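Long-range contacts in D-psicose 3-epimerase (Agrobacterium tumefaciens, PDB 2HK0), which catalyses the metal-dependent epimerisation at C3 that interconverts the non-phosphorylated ketohexoses D-fructose and D-psicose: residues 44-49 against 78-83; 125-130 against 170-175. One frame throughout, in Å; residues are numbered along the deposited sequence.

Contact 1 of 2, residues 44-49 against 78-83; sequences KVAKLG and NGIILT
Ile80 lies against the last turn of helix 39-47, where it meets Ala46 and Val45. At its root, Ile80 CB stands 4.0 Å from Ala46 CB, methyl against branch point. From there CG1 runs anti to the backbone N (chi1 -170°), and the second torsion is also extended, which carries CD1 out to the Val45-Ala46 step of the helix. The terminal methyl CD1 does most of the touching: it sits 3.7 Å from Val45 CG1 and 3.8 Å from Ala46 N, so it rests on the backbone between the two helix residues as well as on a side chain. The Val45 and Ile80 side chains cross at about a right angle. Ala46 has a second neighbour in Asn78, with its CB 3.7 Å from Asn78 CB and 3.6 Å from Asn78 O, so the turn at 78-80 packs directly on the Ala46 methyl. The amide of Asn78 is occupied locally, ND2 bonding to Ser74 O, while Lys47 passes its aliphatic CE at a loose 4.4 Å from Asn78 OD1 and its NZ forms a salt bridge with Glu43. The two segments meet by van der Waals contact, mostly of aliphatic carbons. Both helices stop here in Schellman motifs: Gly49, at positive phi, ends helix 39-47, and Gly79 ends helix 65-77 and turns the chain into strand 81-85. In the TIM barrel, helix 39-47 thus packs on the link between helix 65-77 and strand 81-85, at the N-terminal end of that strand. Ile80 also touches Ile42 of helix 39-47 and Ile53 of strand 52-56, which Val45 touches too.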
loop_
_atom_site.group_PDB
_atom_site.type_symbol
_atom_site.label_atom_id
_atom_site.label_comp_id
_atom_site.label_asym_id
_atom_site.label_seq_id
_atom_site.Cartn_x
_atom_site.Cartn_y
_atom_site.Cartn_z
ATOM N N LYS A 44 0.036 -13.925 33.237
ATOM C CA LYS A 44 0.971 -13.054 32.537
ATOM C C LYS A 44 0.295 -12.311 31.388
ATOM O O LYS A 44 0.419 -11.089 31.262
ATOM C CB LYS A 44 2.134 -13.880 31.984
ATOM C CG LYS A 44 3.258 -13.070 31.360
ATOM C CD LYS A 44 3.904 -13.860 30.233
ATOM C CE LYS A 44 5.410 -13.752 30.211
ATOM N NZ LYS A 44 5.950 -12.404 30.034
ATOM N N VAL A 45 -0.405 -13.056 30.536
ATOM C CA VAL A 45 -1.081 -12.458 29.393
ATOM C C VAL A 45 -2.151 -11.466 29.860
ATOM O O VAL A 45 -2.302 -10.387 29.283
ATOM C CB VAL A 45 -1.691 -13.572 28.495
ATOM C CG1 VAL A 45 -2.577 -12.976 27.429
ATOM C CG2 VAL A 45 -0.551 -14.378 27.857
ATOM N N ALA A 46 -2.876 -11.813 30.922
ATOM C CA ALA A 46 -3.897 -10.906 31.441
ATOM C C ALA A 46 -3.222 -9.611 31.904
ATOM O O ALA A 46 -3.706 -8.512 31.629
ATOM C CB ALA A 46 -4.639 -11.550 32.606
ATOM N N LYS A 47 -2.093 -9.745 32.596
ATOM C CA LYS A 47 -1.386 -8.568 33.093
ATOM C C LYS A 47 -0.891 -7.673 31.963
ATOM O O LYS A 47 -0.728 -6.475 32.150
ATOM C CB LYS A 47 -0.199 -8.979 33.963
ATOM C CG LYS A 47 -0.559 -9.726 35.240
ATOM C CD LYS A 47 -1.224 -8.837 36.278
ATOM C CE LYS A 47 -1.346 -9.585 37.611
ATOM N NZ LYS A 47 -0.022 -10.145 38.048
ATOM N N LEU A 48 -0.634 -8.248 30.795
ATOM C CA LEU A 48 -0.172 -7.446 29.670
ATOM C C LEU A 48 -1.345 -6.697 29.026
ATOM O O LEU A 48 -1.157 -5.897 28.114
ATOM C CB LEU A 48 0.536 -8.334 28.637
ATOM C CG LEU A 48 1.829 -9.009 29.122
ATOM C CD1 LEU A 48 2.319 -9.992 28.059
ATOM C CD2 LEU A 48 2.900 -7.946 29.423
ATOM N N GLY A 49 -2.561 -6.960 29.481
ATOM C CA GLY A 49 -3.688 -6.222 28.919
ATOM C C GLY A 49 -4.580 -6.918 27.902
ATOM O O GLY A 49 -5.579 -6.349 27.463
ATOM N N ASN A 78 -8.317 -13.572 36.821
ATOM C CA ASN A 78 -7.543 -12.571 36.102
ATOM C C ASN A 78 -8.340 -11.868 35.019
ATOM O O ASN A 78 -7.794 -11.098 34.230
ATOM C CB ASN A 78 -6.293 -13.221 35.523
ATOM C CG ASN A 78 -5.240 -13.466 36.582
ATOM O OD1 ASN A 78 -4.578 -12.533 37.028
ATOM N ND2 ASN A 78 -5.092 -14.714 37.006
ATOM N N GLY A 79 -9.640 -12.142 34.996
ATOM C CA GLY A 79 -10.526 -11.524 34.030
ATOM C C GLY A 79 -10.120 -11.728 32.585
ATOM O O GLY A 79 -10.237 -10.802 31.778
ATOM N N ILE A 80 -9.653 -12.929 32.242
ATOM C CA ILE A 80 -9.247 -13.204 30.869
ATOM C C ILE A 80 -10.024 -14.402 30.303
ATOM O O ILE A 80 -10.366 -15.339 31.029
ATOM C CB ILE A 80 -7.707 -13.448 30.780
ATOM C CG1 ILE A 80 -7.269 -13.497 29.315
ATOM C CG2 ILE A 80 -7.328 -14.748 31.476
ATOM C CD1 ILE A 80 -5.769 -13.475 29.146
ATOM N N ILE A 81 -10.307 -14.355 29.007
ATOM C CA ILE A 81 -11.059 -15.413 28.341
ATOM C C ILE A 81 -10.121 -16.390 27.641
ATOM O O ILE A 81 -9.067 -15.998 27.139
ATOM C CB ILE A 81 -12.011 -14.808 27.274
ATOM C CG1 ILE A 81 -13.021 -13.868 27.939
ATOM C CG2 ILE A 81 -12.733 -15.907 26.525
ATOM C CD1 ILE A 81 -13.726 -12.950 26.951
ATOM N N LEU A 82 -10.496 -17.662 27.602
ATOM C CA LEU A 82 -9.655 -18.629 26.922
ATOM C C LEU A 82 -10.249 -19.037 25.581
ATOM O O LEU A 82 -11.462 -19.227 25.444
ATOM C CB LEU A 82 -9.434 -19.879 27.781
ATOM C CG LEU A 82 -8.238 -19.840 28.744
ATOM C CD1 LEU A 82 -8.267 -18.574 29.582
ATOM C CD2 LEU A 82 -8.266 -21.061 29.628
ATOM N N THR A 83 -9.365 -19.146 24.598
ATOM C CA THR A 83 -9.708 -19.578 23.259
ATOM C C THR A 83 -8.734 -20.734 22.965
ATOM O O THR A 83 -7.669 -20.814 23.588
ATOM C CB THR A 83 -9.529 -18.407 22.282
ATOM O OG1 THR A 83 -10.737 -17.630 22.264
ATOM C CG2 THR A 83 -9.235 -18.900 20.925
#

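Contact 2 of 2, residues 125-130 against 170-175; sequences GGALHS and EVLNRF
Gly126 and Glu170 bring the C-terminal ends of two neighbouring parallel barrel strands together, their CA atoms 4.9 Å apart. Glu170 N donates to Gly126 O over 3.0 Å in a nearly straight bond (166°). The same oxygen takes a weak bond from Leu128 N, which closes an inverse gamma turn centred on Ala127; a type I turn from Ala127 to Ser130 follows. At the positive phi of Gly126 a CB would collide with the preceding carbonyl O. Over this peptide lies the Glu170 side chain: CB is 3.6 Å from Gly126 O, and with CG anti to the backbone N (chi1 -173°) and the chain extended beyond it, OE1 reaches to 3.6 Å from Gly126 CA. Farther along, Ala127 CB meets Leu172 CD1 at 3.9 Å. The ring of His129 brings CE1 to 3.7 Å from Glu170 O, in an oblique approach; its NE2 bonds weakly to Asn177, and Ser130 CB covers the centre of one ring face. Strand ends of this kind form the catalytic mouth of a TIM barrel. The carboxylate of Glu170 lies close to that of Asp203, which is consistent with a shared metal site, as in xylose isomerase-like enzymes.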
loop_
_atom_site.group_PDB
_atom_site.type_symbol
_atom_site.label_atom_id
_atom_site.label_comp_id
_atom_site.label_asym_id
_atom_site.label_seq_id
_atom_site.Cartn_x
_atom_site.Cartn_y
_atom_site.Cartn_z
ATOM N N GLY A 125 -10.465 -23.307 16.987
ATOM C CA GLY A 125 -10.081 -23.049 15.608
ATOM C C GLY A 125 -8.884 -23.838 15.118
ATOM O O GLY A 125 -8.178 -24.478 15.900
ATOM N N GLY A 126 -8.638 -23.787 13.815
ATOM C CA GLY A 126 -7.509 -24.518 13.269
ATOM C C GLY A 126 -7.919 -25.300 12.038
ATOM O O GLY A 126 -9.043 -25.166 11.558
ATOM N N ALA A 127 -7.015 -26.124 11.527
ATOM C CA ALA A 127 -7.303 -26.917 10.334
ATOM C C ALA A 127 -8.101 -28.157 10.744
ATOM O O ALA A 127 -7.665 -29.288 10.513
ATOM C CB ALA A 127 -5.989 -27.306 9.666
ATOM N N LEU A 128 -9.276 -27.927 11.340
ATOM C CA LEU A 128 -10.132 -28.995 11.850
ATOM C C LEU A 128 -10.548 -30.009 10.805
ATOM O O LEU A 128 -10.842 -31.166 11.128
ATOM C CB LEU A 128 -11.389 -28.409 12.505
ATOM C CG LEU A 128 -11.236 -27.198 13.432
ATOM C CD1 LEU A 128 -12.490 -27.056 14.314
ATOM C CD2 LEU A 128 -10.002 -27.361 14.301
ATOM N N HIS A 129 -10.567 -29.569 9.556
ATOM C CA HIS A 129 -10.956 -30.397 8.423
ATOM C C HIS A 129 -9.814 -31.249 7.897
ATOM O O HIS A 129 -9.995 -32.030 6.964
ATOM C CB HIS A 129 -11.380 -29.488 7.282
ATOM C CG HIS A 129 -10.275 -28.595 6.805
ATOM N ND1 HIS A 129 -9.692 -27.640 7.615
ATOM C CD2 HIS A 129 -9.617 -28.537 5.621
ATOM C CE1 HIS A 129 -8.723 -27.036 6.949
ATOM N NE2 HIS A 129 -8.658 -27.560 5.737
ATOM N N SER A 130 -8.636 -31.092 8.480
ATOM C CA SER A 130 -7.471 -31.780 7.960
ATOM C C SER A 130 -6.544 -32.184 9.097
ATOM O O SER A 130 -6.991 -32.586 10.167
ATOM C CB SER A 130 -6.771 -30.809 6.998
ATOM O OG SER A 130 -5.620 -31.346 6.387
ATOM N N GLU A 170 -9.908 -23.033 9.685
ATOM C CA GLU A 170 -8.861 -22.117 9.234
ATOM C C GLU A 170 -8.423 -22.321 7.799
ATOM O O GLU A 170 -8.144 -23.442 7.375
ATOM C CB GLU A 170 -7.641 -22.205 10.165
ATOM C CG GLU A 170 -6.543 -21.171 9.877
ATOM C CD GLU A 170 -5.423 -21.185 10.927
ATOM O OE1 GLU A 170 -5.225 -22.235 11.578
ATOM O OE2 GLU A 170 -4.732 -20.152 11.093
ATOM N N VAL A 171 -8.375 -21.217 7.055
ATOM C CA VAL A 171 -7.950 -21.219 5.654
ATOM C C VAL A 171 -6.432 -21.059 5.721
ATOM O O VAL A 171 -5.940 -20.128 6.357
ATOM C CB VAL A 171 -8.610 -20.036 4.889
ATOM C CG1 VAL A 171 -8.059 -19.932 3.467
ATOM C CG2 VAL A 171 -10.130 -20.249 4.842
ATOM N N LEU A 172 -5.698 -21.970 5.088
ATOM C CA LEU A 172 -4.225 -21.943 5.130
ATOM C C LEU A 172 -3.540 -21.769 3.772
ATOM O O LEU A 172 -4.158 -21.961 2.727
ATOM C CB LEU A 172 -3.713 -23.239 5.760
ATOM C CG LEU A 172 -4.158 -23.557 7.183
ATOM C CD1 LEU A 172 -3.770 -25.006 7.518
ATOM C CD2 LEU A 172 -3.506 -22.589 8.151
ATOM N N ASN A 173 -2.253 -21.424 3.791
ATOM C CA ASN A 173 -1.513 -21.243 2.544
ATOM C C ASN A 173 -1.173 -22.595 1.906
ATOM O O ASN A 173 -1.154 -23.621 2.579
ATOM C CB ASN A 173 -0.239 -20.430 2.795
ATOM C CG ASN A 173 0.823 -21.217 3.542
ATOM O OD1 ASN A 173 1.431 -22.147 2.993
ATOM N ND2 ASN A 173 1.048 -20.854 4.798
ATOM N N ARG A 174 -0.900 -22.583 0.608
ATOM C CA ARG A 174 -0.602 -23.793 -0.151
ATOM C C ARG A 174 0.440 -24.747 0.452
ATOM O O ARG A 174 0.387 -25.951 0.218
ATOM C CB ARG A 174 -0.144 -23.406 -1.560
ATOM C CG ARG A 174 1.196 -22.686 -1.576
ATOM C CD ARG A 174 1.470 -22.116 -2.969
ATOM N NE ARG A 174 0.429 -21.157 -3.345
ATOM C CZ ARG A 174 0.241 -20.719 -4.577
ATOM N NH1 ARG A 174 1.032 -21.150 -5.555
ATOM N NH2 ARG A 174 -0.749 -19.879 -4.835
ATOM N N PHE A 175 1.400 -24.219 1.199
ATOM C CA PHE A 175 2.435 -25.075 1.785
ATOM C C PHE A 175 1.958 -25.899 2.987
ATOM O O PHE A 175 2.606 -26.875 3.356
ATOM C CB PHE A 175 3.641 -24.220 2.196
ATOM C CG PHE A 175 4.265 -23.467 1.049
ATOM C CD1 PHE A 175 5.108 -24.116 0.148
ATOM C CD2 PHE A 175 3.996 -22.112 0.862
ATOM C CE1 PHE A 175 5.684 -23.418 -0.930
ATOM C CE2 PHE A 175 4.559 -21.410 -0.199
ATOM C CZ PHE A 175 5.408 -22.059 -1.103
#

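How the contacts relate
From the N terminus, contact 1 comes first: helix 39-47 meets the link that leads from helix 65-77 into strand 81-85 after 28 intervening residues, a loop that holds strand 52-56 and helix 65-77. Only after it has closed does contact 2 open, joining the end of strand 123-126 to that of strand 166-170 around helix 142-162. The two loops follow in series and neither nest nor cross. Strands 81-85 and 123-126 are neighbours in the barrel and connect the two sites, whose centres are about 26 Å apart and whose nearest atoms are about 6 Å apart. Contact 1 lies in the outer helical layer near the strand starts; contact 2 lies at the strand ends.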